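Local atomic coordinates of SusD homolog (Bacteroides thetaiotaomicron VPI-5482, PDB entry 3FDH), a protein that probably binds sugars at the cell surface, as a SusD/RagB-family lipoprotein thought to take part in glycan uptake across the outer membrane. Residues Ala116-Asn119 against Cys120-Ala124; Asp152-Gln155 against Glu156-Gln160; Thr30-Ala33 against Phe34-Ser38. One frame throughout, in Å; residues are numbered along the deposited sequence.

How the contacts relate
Along the chain the order is contact 3, contact 1, contact 2, on helices 21-37, 106-127 and 154-171. Contact 1 is the middle member: its centre lies about 12 Å from that of contact 3 and about 10 Å from that of contact 2, and it touches both. N119 reaches T32 and N36 of contact 3 through its amide, while A124 takes a probable hydrogen bond from Q154 of contact 2 through its backbone oxygen. Contacts 2 and 3 do not touch; their nearest atoms are about 13 Å apart. Helix 106-127 thus joins the other two helices in the helix-rich part of a SusD-like fold, whose family belongs to the TPR clan, with contact 2 towards the outside.

Contact 1: Ala116-Asn119 against Cys120-Ala124; sequences AAYN and CALIA
C120 N donates to A116 O at 2.9 Å, the shortest of four successive i to i+4 bonds here; the last of them runs from I123 N to N119 O at 3.1 Å. With N-H...O angles near 150° throughout, they describe a regular alpha-helical backbone. On one face of the helix Y118 and L122 meet a turn apart. The tyrosine swings its CG away from its own backbone N (chi1 -161°), which sends the ring outward from the helix with its CD1/CE1 edge beside L122 CD1, 4.0 Å from Y118 CE1. Leucine suits the place because this methyl packs at the ring edge. N119 OD1 lies near the same methyl but bonds to N36 ND2, while N119 ND2 turns back to M115 O and Y118 OH is hydrogen-bonded to L332 O, satisfying groups that are buried. The small residues A116, A117, C120 and A121 suit faces where other helices come close: the first three pack on helix 154-171, and A121 on helix 191-208. Of the larger ones, Y118 also meets helix 191-208, I123 lies on helix 76-95, and L122 faces helix 21-37, leaving this segment of helix 106-127 surrounded by helical neighbours.

Contact 2: Asp152-Gln155 against Glu156-Gln160; sequences DTQQ and EIYTQ
The carboxamide of Q160 links D152 to the helix that follows it. Its NE2 donates to D152 OD2 at 2.8 Å, meeting that oxygen on its anti side, tilted 33° from the carboxylate plane, and also to E156 O at 3.2 Å. Both acceptors lie close to the amide plane, as the two N-H bonds of one nitrogen require, although E156 O is approached from well above its carbonyl plane. Q160 N reaches the same oxygen from the opposite face. A leucine in place of Q160 would have no side-chain N-H to give, and would probably leave D152 OD2 with S133 N but without its helix-side partner, while E156 O kept only the backbone bond. Beside this, T153 and E156 exchange bonds. E156 N points at T153 OG1, 2.9 Å away, and T153 N returns a nearly straight bond (167°) to E156 OE1 at 3.0 Å, coming from above the carboxylate plane. The hydroxyl can face E156 N because chi1 of 64° sets it between T153's own backbone N and carbonyl carbon. On the side of D152, I157 CG1 packs on D152 CB at 3.8 Å. Farther out, D152 OD1 and E156 OE1 stand 4.3 Å apart; K150, salt-bridged to D152 OD1 and in a long, weak ion pair with E156 OE1, probably offsets part of this like-charge approach. Q154 N gives to D129 OD1, and its side-chain amide reaches A124 O through NE2 and W494 N through OE1; Y158 OH bonds to D125 OD1. A hydroxyl at the N-cap and a glutamate three residues later, each taking the other's backbone N-H, form a classic capping box, which here starts helix 154-171.

Contact 3: Thr30-Ala33 against Phe34-Ser38; sequences TSTA and FSNAS
A wider pi-type turn closes helix 21-37, and S31 marks the change of register: its O accepts from both S35 N and N36 N, each at 3.0 Å. The first bond is the usual i to i+4 kind and comes from above the carbonyl plane; the second, i to i+5, runs nearly along the C=O direction. Before the switch F34 N bonds to T30 O at 2.9 Å in ordinary alpha fashion. After it the i to i+5 pattern continues: A37 N gives T32 O a short, straight bond of 2.8 Å and 169°, and S38 N makes a weak one to A33 O as the chain leaves the helix. N36, whose chi1 of -59° sets CG beside its backbone N, turns its amide back beside S31 O, which lies 3.2 Å from N36 CG. Asparagine suits this place because the amide can donate to acceptors on two other helices, N119 OD1 and S85 OG, while T32 OG1 bonds to V28 O. The alanines A33 and A37 admit close neighbours, L332 touching both. N36, T32 and A37 rest on helix 106-127, F34 and S38 on P250 at the start of helix 250-258, and T30 and A33 on F240 of strand 238-240.

Contact 1: Ala116-Asn119 against Cys120-Ala124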
ATOM      1  N   ALA A 116      12.404  -6.101   8.152  1.00 29.33           N
ATOM      2  CA  ALA A 116      12.706  -5.071   9.178  1.00 28.52           C
ATOM      3  C   ALA A 116      12.610  -3.704   8.485  1.00 29.26           C
ATOM      4  O   ALA A 116      12.047  -2.751   9.007  1.00 29.83           O
ATOM      5  CB  ALA A 116      14.077  -5.276   9.789  1.00 28.92           C
ATOM      6  N   ALA A 117      13.181  -3.648   7.290  1.00 29.78           N
ATOM      7  CA  ALA A 117      13.205  -2.428   6.501  1.00 27.94           C
ATOM      8  C   ALA A 117      11.788  -2.013   6.195  1.00 28.92           C
ATOM      9  O   ALA A 117      11.419  -0.845   6.293  1.00 28.89           O
ATOM     10  CB  ALA A 117      13.994  -2.631   5.190  1.00 26.96           C
ATOM     11  N   TYR A 118      10.995  -3.002   5.836  1.00 28.62           N
ATOM     12  CA  TYR A 118       9.622  -2.756   5.398  1.00 27.91           C
ATOM     13  C   TYR A 118       8.800  -2.157   6.507  1.00 29.69           C
ATOM     14  O   TYR A 118       8.043  -1.212   6.303  1.00 29.44           O
ATOM     15  CB  TYR A 118       8.970  -4.044   4.863  1.00 29.01           C
ATOM     16  CG  TYR A 118       7.768  -3.797   3.993  1.00 26.69           C
ATOM     17  CD1 TYR A 118       6.534  -3.491   4.549  1.00 32.27           C
ATOM     18  CD2 TYR A 118       7.858  -3.888   2.623  1.00 27.56           C
ATOM     19  CE1 TYR A 118       5.410  -3.262   3.755  1.00 30.06           C
ATOM     20  CE2 TYR A 118       6.751  -3.671   1.828  1.00 29.38           C
ATOM     21  CZ  TYR A 118       5.522  -3.370   2.400  1.00 29.41           C
ATOM     22  OH  TYR A 118       4.419  -3.153   1.589  1.00 30.92           O
ATOM     23  N   ASN A 119       8.986  -2.706   7.697  1.00 28.68           N
ATOM     24  CA  ASN A 119       8.225  -2.248   8.864  1.00 28.59           C
ATOM     25  C   ASN A 119       8.715  -0.912   9.380  1.00 28.63           C
ATOM     26  O   ASN A 119       7.923  -0.078   9.836  1.00 27.60           O
ATOM     27  CB  ASN A 119       8.188  -3.317   9.943  1.00 27.33           C
ATOM     28  CG  ASN A 119       7.237  -4.441   9.578  1.00 28.22           C
ATOM     29  OD1 ASN A 119       6.016  -4.266   9.594  1.00 29.33           O
ATOM     30  ND2 ASN A 119       7.790  -5.582   9.203  1.00 26.85           N
ATOM     31  N   CYS A 120      10.012  -0.679   9.249  1.00 28.14           N
ATOM     32  CA  CYS A 120      10.550   0.624   9.647  1.00 28.53           C
ATOM     33  C   CYS A 120       9.974   1.696   8.769  1.00 29.39           C
ATOM     34  O   CYS A 120       9.689   2.813   9.208  1.00 30.48           O
ATOM     35  CB  CYS A 120      12.074   0.674   9.545  1.00 29.57           C
ATOM     36  SG  CYS A 120      12.925  -0.230  10.892  1.00 31.35           S
ATOM     37  N   ALA A 121       9.797   1.346   7.516  1.00 30.05           N
ATOM     38  CA  ALA A 121       9.258   2.297   6.525  1.00 29.97           C
ATOM     39  C   ALA A 121       7.816   2.635   6.848  1.00 30.37           C
ATOM     40  O   ALA A 121       7.380   3.785   6.728  1.00 30.75           O
ATOM     41  CB  ALA A 121       9.358   1.715   5.128  1.00 28.54           C
ATOM     42  N   LEU A 122       7.055   1.628   7.250  1.00 29.58           N
ATOM     43  CA  LEU A 122       5.625   1.880   7.602  1.00 30.03           C
ATOM     44  C   LEU A 122       5.596   2.843   8.774  1.00 30.83           C
ATOM     45  O   LEU A 122       4.806   3.775   8.856  1.00 31.06           O
ATOM     46  CB  LEU A 122       4.875   0.565   7.909  1.00 30.70           C
ATOM     47  CG  LEU A 122       4.570  -0.349   6.717  1.00 29.71           C
ATOM     48  CD1 LEU A 122       4.111  -1.738   7.191  1.00 31.01           C
ATOM     49  CD2 LEU A 122       3.541   0.284   5.774  1.00 28.46           C
ATOM     50  N   ILE A 123       6.528   2.646   9.678  1.00 30.14           N
ATOM     51  CA  ILE A 123       6.584   3.517  10.844  1.00 29.19           C
ATOM     52  C   ILE A 123       6.879   4.944  10.393  1.00 28.43           C
ATOM     53  O   ILE A 123       6.204   5.927  10.758  1.00 29.62           O
ATOM     54  CB  ILE A 123       7.687   3.086  11.856  1.00 29.64           C
ATOM     55  CG1 ILE A 123       7.292   1.805  12.600  1.00 32.42           C
ATOM     56  CG2 ILE A 123       7.900   4.160  12.902  1.00 30.71           C
ATOM     57  CD1 ILE A 123       8.392   1.258  13.505  1.00 31.26           C
ATOM     58  N   ALA A 124       7.950   5.043   9.634  1.00 27.78           N
ATOM     59  CA  ALA A 124       8.444   6.346   9.209  1.00 28.26           C
ATOM     60  C   ALA A 124       7.440   7.039   8.321  1.00 27.94           C
ATOM     61  O   ALA A 124       7.182   8.208   8.462  1.00 29.00           O
ATOM     62  CB  ALA A 124       9.831   6.229   8.520  1.00 28.07           C
TER

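Contact 2: Asp152-Gln155 against Glu156-Gln160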
ATOM      1  N   ASP A 152      13.463   8.791  16.945  1.00 31.13           N
ATOM      2  CA  ASP A 152      14.431   8.975  15.859  1.00 30.15           C
ATOM      3  C   ASP A 152      13.737   9.894  14.877  1.00 28.83           C
ATOM      4  O   ASP A 152      12.502   9.893  14.770  1.00 29.88           O
ATOM      5  CB  ASP A 152      14.692   7.673  15.074  1.00 28.22           C
ATOM      6  CG  ASP A 152      15.529   6.659  15.834  1.00 34.18           C
ATOM      7  OD1 ASP A 152      15.936   6.923  16.988  1.00 28.94           O
ATOM      8  OD2 ASP A 152      15.757   5.581  15.248  1.00 29.41           O
ATOM      9  N   THR A 153      14.522  10.664  14.143  1.00 29.06           N
ATOM     10  CA  THR A 153      13.957  11.497  13.091  1.00 27.23           C
ATOM     11  C   THR A 153      13.611  10.560  11.974  1.00 27.27           C
ATOM     12  O   THR A 153      14.174   9.472  11.870  1.00 30.17           O
ATOM     13  CB  THR A 153      14.928  12.538  12.532  1.00 27.94           C
ATOM     14  OG1 THR A 153      16.034  11.873  11.892  1.00 28.66           O
ATOM     15  CG2 THR A 153      15.395  13.491  13.638  1.00 22.20           C
ATOM     16  N   GLN A 154      12.690  10.999  11.130  1.00 27.46           N
ATOM     17  CA  GLN A 154      12.261  10.174  10.005  1.00 27.88           C
ATOM     18  C   GLN A 154      13.459   9.909   9.110  1.00 28.74           C
ATOM     19  O   GLN A 154      13.600   8.831   8.500  1.00 27.50           O
ATOM     20  CB  GLN A 154      11.154  10.863   9.203  1.00 29.02           C
ATOM     21  CG  GLN A 154      10.417   9.935   8.265  1.00 28.50           C
ATOM     22  CD  GLN A 154       9.671  10.655   7.224  1.00 30.73           C
ATOM     23  OE1 GLN A 154      10.209  11.560   6.575  1.00 30.50           O
ATOM     24  NE2 GLN A 154       8.407  10.238   7.002  1.00 29.81           N
ATOM     25  N   GLN A 155      14.344  10.893   9.048  1.00 28.37           N
ATOM     26  CA  GLN A 155      15.541  10.754   8.223  1.00 29.43           C
ATOM     27  C   GLN A 155      16.431   9.640   8.799  1.00 29.00           C
ATOM     28  O   GLN A 155      16.951   8.810   8.064  1.00 29.42           O
ATOM     29  CB  GLN A 155      16.297  12.068   8.074  1.00 30.42           C
ATOM     30  CG  GLN A 155      17.504  11.972   7.153  1.00 31.47           C
ATOM     31  CD  GLN A 155      18.298  13.290   7.101  1.00 34.28           C
ATOM     32  OE1 GLN A 155      18.114  14.184   7.940  1.00 42.57           O
ATOM     33  NE2 GLN A 155      19.186  13.403   6.121  1.00 38.76           N
ATOM     34  N   GLU A 156      16.559   9.615  10.117  1.00 30.27           N
ATOM     35  CA  GLU A 156      17.339   8.582  10.784  1.00 30.07           C
ATOM     36  C   GLU A 156      16.746   7.208  10.545  1.00 29.69           C
ATOM     37  O   GLU A 156      17.463   6.234  10.398  1.00 28.32           O
ATOM     38  CB  GLU A 156      17.456   8.841  12.283  1.00 32.36           C
ATOM     39  CG  GLU A 156      18.425   9.940  12.575  1.00 30.18           C
ATOM     40  CD  GLU A 156      18.399  10.434  13.995  1.00 34.82           C
ATOM     41  OE1 GLU A 156      17.389  10.247  14.709  1.00 31.42           O
ATOM     42  OE2 GLU A 156      19.392  11.070  14.372  1.00 40.64           O
ATOM     43  N   ILE A 157      15.424   7.147  10.477  1.00 29.29           N
ATOM     44  CA  ILE A 157      14.748   5.859  10.287  1.00 28.37           C
ATOM     45  C   ILE A 157      15.066   5.393   8.873  1.00 27.30           C
ATOM     46  O   ILE A 157      15.403   4.227   8.637  1.00 28.22           O
ATOM     47  CB  ILE A 157      13.216   5.932  10.563  1.00 27.78           C
ATOM     48  CG1 ILE A 157      12.928   6.293  12.027  1.00 31.26           C
ATOM     49  CG2 ILE A 157      12.556   4.538  10.190  1.00 27.16           C
ATOM     50  CD1 ILE A 157      11.447   6.556  12.341  1.00 32.47           C
ATOM     51  N   TYR A 158      14.999   6.313   7.917  1.00 26.56           N
ATOM     52  CA  TYR A 158      15.296   5.971   6.512  1.00 25.82           C
ATOM     53  C   TYR A 158      16.742   5.499   6.311  1.00 27.96           C
ATOM     54  O   TYR A 158      17.011   4.588   5.513  1.00 29.92           O
ATOM     55  CB  TYR A 158      14.875   7.040   5.495  1.00 28.38           C
ATOM     56  CG  TYR A 158      13.506   6.676   4.908  1.00 28.44           C
ATOM     57  CD1 TYR A 158      12.334   7.062   5.507  1.00 31.38           C
ATOM     58  CD2 TYR A 158      13.417   5.861   3.823  1.00 27.49           C
ATOM     59  CE1 TYR A 158      11.114   6.692   4.998  1.00 27.14           C
ATOM     60  CE2 TYR A 158      12.207   5.453   3.321  1.00 29.59           C
ATOM     61  CZ  TYR A 158      11.049   5.883   3.905  1.00 29.23           C
ATOM     62  OH  TYR A 158       9.850   5.493   3.371  1.00 28.70           O
ATOM     63  N   THR A 159      17.666   6.073   7.069  1.00 29.69           N
ATOM     64  CA  THR A 159      19.037   5.615   6.988  1.00 29.20           C
ATOM     65  C   THR A 159      19.080   4.147   7.426  1.00 30.41           C
ATOM     66  O   THR A 159      19.787   3.344   6.844  1.00 31.81           O
ATOM     67  CB  THR A 159      19.970   6.438   7.870  1.00 31.05           C
ATOM     68  OG1 THR A 159      20.035   7.769   7.340  1.00 30.41           O
ATOM     69  CG2 THR A 159      21.369   5.823   7.878  1.00 29.79           C
ATOM     70  N   GLN A 160      18.283   3.811   8.435  1.00 30.00           N
ATOM     71  CA  GLN A 160      18.237   2.447   8.979  1.00 29.90           C
ATOM     72  C   GLN A 160      17.583   1.515   7.996  1.00 29.35           C
ATOM     73  O   GLN A 160      17.980   0.373   7.815  1.00 30.57           O
ATOM     74  CB  GLN A 160      17.511   2.392  10.323  1.00 29.55           C
ATOM     75  CG  GLN A 160      18.230   3.151  11.407  1.00 31.75           C
ATOM     76  CD  GLN A 160      17.418   3.287  12.699  1.00 34.91           C
ATOM     77  OE1 GLN A 160      17.222   2.317  13.445  1.00 35.28           O
ATOM     78  NE2 GLN A 160      17.023   4.520  13.011  1.00 33.49           N
TER

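Contact 3: Thr30-Ala33 against Phe34-Ser38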
ATOM      1  N   THR A  30       3.600 -12.977   7.661  1.00 29.05           N
ATOM      2  CA  THR A  30       2.140 -13.021   7.775  1.00 28.24           C
ATOM      3  C   THR A  30       1.614 -11.712   8.347  1.00 28.65           C
ATOM      4  O   THR A  30       0.684 -11.074   7.827  1.00 28.76           O
ATOM      5  CB  THR A  30       1.700 -14.156   8.683  1.00 29.41           C
ATOM      6  OG1 THR A  30       2.083 -15.417   8.102  1.00 25.98           O
ATOM      7  CG2 THR A  30       0.193 -14.127   8.861  1.00 27.50           C
ATOM      8  N   SER A  31       2.233 -11.319   9.435  1.00 29.04           N
ATOM      9  CA  SER A  31       1.822 -10.088  10.118  0.70 30.31           C
ATOM     10  C   SER A  31       2.088  -8.830   9.301  1.00 30.05           C
ATOM     11  O   SER A  31       1.261  -7.892   9.310  1.00 29.47           O
ATOM     12  CB  SER A  31       2.434  -9.986  11.521  0.70 30.17           C
ATOM     13  OG  SER A  31       3.824  -9.760  11.481  0.70 35.86           O
ATOM     14  N   THR A  32       3.201  -8.820   8.579  1.00 28.18           N
ATOM     15  CA  THR A  32       3.562  -7.665   7.745  1.00 29.14           C
ATOM     16  C   THR A  32       2.547  -7.469   6.620  1.00 28.91           C
ATOM     17  O   THR A  32       2.140  -6.341   6.318  1.00 32.32           O
ATOM     18  CB  THR A  32       5.020  -7.718   7.245  1.00 29.38           C
ATOM     19  OG1 THR A  32       5.888  -7.738   8.390  1.00 27.17           O
ATOM     20  CG2 THR A  32       5.334  -6.492   6.413  1.00 28.83           C
ATOM     21  N   ALA A  33       2.116  -8.566   6.030  1.00 28.44           N
ATOM     22  CA  ALA A  33       1.150  -8.499   4.924  1.00 30.53           C
ATOM     23  C   ALA A  33      -0.242  -8.217   5.444  1.00 31.15           C
ATOM     24  O   ALA A  33      -0.860  -7.189   5.170  1.00 30.53           O
ATOM     25  CB  ALA A  33       1.176  -9.790   4.128  1.00 30.17           C
ATOM     26  N   PHE A  34      -0.712  -9.145   6.250  1.00 31.15           N
ATOM     27  CA  PHE A  34      -2.097  -9.114   6.730  1.00 30.38           C
ATOM     28  C   PHE A  34      -2.491  -7.934   7.634  1.00 29.42           C
ATOM     29  O   PHE A  34      -3.548  -7.319   7.436  1.00 30.83           O
ATOM     30  CB  PHE A  34      -2.456 -10.420   7.438  1.00 30.85           C
ATOM     31  CG  PHE A  34      -3.913 -10.532   7.739  1.00 32.77           C
ATOM     32  CD1 PHE A  34      -4.786 -11.049   6.794  1.00 36.38           C
ATOM     33  CD2 PHE A  34      -4.417 -10.100   8.943  1.00 35.89           C
ATOM     34  CE1 PHE A  34      -6.164 -11.133   7.053  1.00 38.47           C
ATOM     35  CE2 PHE A  34      -5.791 -10.184   9.214  1.00 37.64           C
ATOM     36  CZ  PHE A  34      -6.658 -10.706   8.256  1.00 35.24           C
ATOM     37  N   SER A  35      -1.660  -7.649   8.624  1.00 28.80           N
ATOM     38  CA  SER A  35      -1.982  -6.642   9.630  1.00 30.18           C
ATOM     39  C   SER A  35      -1.340  -5.272   9.478  1.00 29.65           C
ATOM     40  O   SER A  35      -1.912  -4.254   9.854  1.00 29.18           O
ATOM     41  CB  SER A  35      -1.590  -7.171  11.008  1.00 31.10           C
ATOM     42  OG  SER A  35      -2.299  -8.358  11.336  1.00 30.90           O
ATOM     43  N   ASN A  36      -0.124  -5.270   8.970  1.00 28.98           N
ATOM     44  CA  ASN A  36       0.676  -4.073   8.882  1.00 29.80           C
ATOM     45  C   ASN A  36       0.503  -3.261   7.629  1.00 30.19           C
ATOM     46  O   ASN A  36       0.124  -2.099   7.706  1.00 29.67           O
ATOM     47  CB  ASN A  36       2.142  -4.418   9.097  1.00 30.75           C
ATOM     48  CG  ASN A  36       2.370  -5.078  10.445  1.00 29.16           C
ATOM     49  OD1 ASN A  36       1.424  -5.199  11.253  1.00 28.75           O
ATOM     50  ND2 ASN A  36       3.588  -5.516  10.696  1.00 26.93           N
ATOM     51  N   ALA A  37       0.869  -3.853   6.503  1.00 29.68           N
ATOM     52  CA  ALA A  37       0.697  -3.211   5.171  1.00 29.85           C
ATOM     53  C   ALA A  37      -0.776  -3.119   4.715  1.00 29.37           C
ATOM     54  O   ALA A  37      -1.217  -2.085   4.195  1.00 28.25           O
ATOM     55  CB  ALA A  37       1.494  -3.973   4.087  1.00 27.04           C
ATOM     56  N   SER A  38      -1.557  -4.157   4.949  1.00 28.26           N
ATOM     57  CA  SER A  38      -2.877  -4.166   4.334  1.00 28.10           C
ATOM     58  C   SER A  38      -4.035  -4.284   5.307  1.00 29.41           C
ATOM     59  O   SER A  38      -5.133  -4.634   4.910  1.00 31.12           O
ATOM     60  CB  SER A  38      -2.927  -5.255   3.287  1.00 30.16           C
ATOM     61  OG  SER A  38      -4.161  -5.231   2.577  1.00 27.14           O
TER